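Local coordinates for protein malic enzyme (Entamoeba histolytica, PDB 3NV9) that probably catalyses the oxidative decarboxylation of malate to pyruvate with NADP as electron acceptor, and works as a dimer, at residues V93-D98 with L122-L127. Residues are numbered along the deposited sequence; the frame is centred on the assembly and turned at random.
Sequences VGVVSD and LLMKYL
Met124 reaches from its helix onto Val93 and Val95, two residues of the strand that face the same side. Its sulfur and terminal methyl do all the touching. SD lies 3.9 Å from CG1 of Val93, and CE lies 4.0 Å from CG2 of Val95. SD of Met124 is also 4.2 Å from CG2 of Val95, which places the end of the thioether against both valines. The methionine has CG anti to its carbonyl carbon (chi1 -82°), and the chain runs extended from there. That shape carries the sulfur across to the sheet. The closest CA pair, Val93 and Met124, is 8.6 Å apart, so side chains and not backbones make the contact. The methionine side chain meets that of Val93 at about a right angle and that of Val95 at a slant.

Each valine offers a different branch. Val93 presents the methyl anti to its backbone N (chi1 170°), whereas Val95 uses the one beside its N. No hydrogen bond or charge links the segments, and the 107 Å² they bury is apolar packing. The three residues are buried. Met124 also packs on Ala132 and Asn166 of the neighbouring strands, and on Phe363 and Leu367 of helix 363-372. On the helix, Lys125 forms a salt bridge with Asp131 and a hydrogen bond with Gln48 of the second subunit.

Strand 92-97 is an inner strand of a four-stranded parallel sheet, hydrogen-bonded to strand 131-136 through Val93 and Val95. The contact joins the first strand and the helix of the beta-alpha-beta unit formed by strand 92-97, helix 114-128 and strand 131-136, within the N-terminal domain of the malic enzyme family.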
loop_
_atom_site.group_PDB
_atom_site.type_symbol
_atom_site.label_atom_id
_atom_site.label_comp_id
_atom_site.label_asym_id
_atom_site.label_seq_id
_atom_site.Cartn_x
_atom_site.Cartn_y
_atom_site.Cartn_z
ATOM N N VAL A 93 -2.491 -3.953 6.605
ATOM C CA VAL A 93 -3.844 -3.482 6.774
ATOM C C VAL A 93 -4.194 -2.496 5.672
ATOM O O VAL A 93 -3.364 -1.632 5.367
ATOM C CB VAL A 93 -4.071 -2.879 8.155
ATOM C CG1 VAL A 93 -5.430 -2.180 8.219
ATOM C CG2 VAL A 93 -3.985 -4.037 9.250
ATOM N N GLY A 94 -5.368 -2.669 5.030
ATOM C CA GLY A 94 -5.858 -1.692 4.043
ATOM C C GLY A 94 -6.863 -0.734 4.653
ATOM O O GLY A 94 -7.805 -1.169 5.272
ATOM N N VAL A 95 -6.623 0.560 4.540
ATOM C CA VAL A 95 -7.519 1.549 5.124
ATOM C C VAL A 95 -8.388 1.934 3.942
ATOM O O VAL A 95 -7.964 2.734 3.106
ATOM C CB VAL A 95 -6.719 2.805 5.676
ATOM C CG1 VAL A 95 -7.591 3.813 6.444
ATOM C CG2 VAL A 95 -5.603 2.344 6.661
ATOM N N VAL A 96 -9.556 1.317 3.853
ATOM C CA VAL A 96 -10.440 1.383 2.693
ATOM C C VAL A 96 -11.532 2.406 2.976
ATOM O O VAL A 96 -12.201 2.358 4.004
ATOM C CB VAL A 96 -11.036 -0.039 2.329
ATOM C CG1 VAL A 96 -12.053 0.032 1.144
ATOM C CG2 VAL A 96 -9.914 -0.972 1.971
ATOM N N SER A 97 -11.629 3.389 2.094
ATOM C CA SER A 97 -12.672 4.415 2.199
ATOM C C SER A 97 -13.137 4.820 0.812
ATOM O O SER A 97 -12.355 4.740 -0.128
ATOM C CB SER A 97 -12.154 5.640 2.883
ATOM O OG SER A 97 -13.225 6.564 3.092
ATOM N N ASP A 98 -14.397 5.225 0.688
ATOM C CA ASP A 98 -14.879 5.800 -0.549
ATOM C C ASP A 98 -14.979 7.312 -0.460
ATOM O O ASP A 98 -15.472 7.980 -1.380
ATOM C CB ASP A 98 -16.180 5.097 -1.041
ATOM C CG ASP A 98 -17.426 5.380 -0.175
ATOM O OD1 ASP A 98 -18.502 4.892 -0.616
ATOM O OD2 ASP A 98 -17.389 6.076 0.869
ATOM N N LEU A 122 -0.434 6.139 9.192
ATOM C CA LEU A 122 0.728 6.642 9.939
ATOM C C LEU A 122 0.592 6.152 11.407
ATOM O O LEU A 122 1.553 5.595 11.996
ATOM C CB LEU A 122 0.809 8.189 9.895
ATOM C CG LEU A 122 1.756 8.841 10.937
ATOM C CD1 LEU A 122 3.269 8.544 10.581
ATOM C CD2 LEU A 122 1.570 10.371 11.163
ATOM N N LEU A 123 -0.621 6.289 11.951
ATOM C CA LEU A 123 -0.868 5.878 13.364
ATOM C C LEU A 123 -0.832 4.373 13.591
ATOM O O LEU A 123 -0.480 3.895 14.673
ATOM C CB LEU A 123 -2.202 6.408 13.875
ATOM C CG LEU A 123 -2.374 7.919 13.962
ATOM C CD1 LEU A 123 -3.847 8.298 14.372
ATOM C CD2 LEU A 123 -1.296 8.586 14.860
ATOM N N MET A 124 -1.256 3.616 12.601
ATOM C CA MET A 124 -1.194 2.146 12.779
ATOM C C MET A 124 0.266 1.700 12.918
ATOM O O MET A 124 0.601 0.766 13.652
ATOM C CB MET A 124 -1.859 1.456 11.613
ATOM C CG MET A 124 -3.398 1.421 11.817
ATOM S SD MET A 124 -4.135 0.869 10.305
ATOM C CE MET A 124 -5.834 1.503 10.525
ATOM N N LYS A 125 1.140 2.380 12.201
ATOM C CA LYS A 125 2.536 1.998 12.289
ATOM C C LYS A 125 3.126 2.448 13.618
ATOM O O LYS A 125 3.695 1.642 14.322
ATOM C CB LYS A 125 3.354 2.550 11.129
ATOM C CG LYS A 125 4.818 2.114 11.220
ATOM C CD LYS A 125 4.997 0.640 10.936
ATOM C CE LYS A 125 6.464 0.331 10.735
ATOM N NZ LYS A 125 6.624 -1.040 10.210
ATOM N N TYR A 126 2.944 3.727 13.957
ATOM C CA TYR A 126 3.628 4.319 15.072
ATOM C C TYR A 126 3.061 3.958 16.458
ATOM O O TYR A 126 3.782 3.988 17.456
ATOM C CB TYR A 126 3.715 5.810 14.848
ATOM C CG TYR A 126 4.724 6.509 15.719
ATOM C CD1 TYR A 126 6.070 6.279 15.553
ATOM C CD2 TYR A 126 4.331 7.434 16.679
ATOM C CE1 TYR A 126 7.026 6.960 16.343
ATOM C CE2 TYR A 126 5.271 8.110 17.479
ATOM C CZ TYR A 126 6.624 7.854 17.296
ATOM O OH TYR A 126 7.599 8.453 18.077
ATOM N N LEU A 127 1.776 3.630 16.517
ATOM C CA LEU A 127 1.126 3.235 17.766
ATOM C C LEU A 127 0.952 1.723 17.791
ATOM O O LEU A 127 1.065 1.114 18.851
ATOM C CB LEU A 127 -0.277 3.892 17.950
ATOM C CG LEU A 127 -0.297 5.421 17.787
ATOM C CD1 LEU A 127 -1.716 6.036 18.023
ATOM C CD2 LEU A 127 0.820 6.117 18.673
#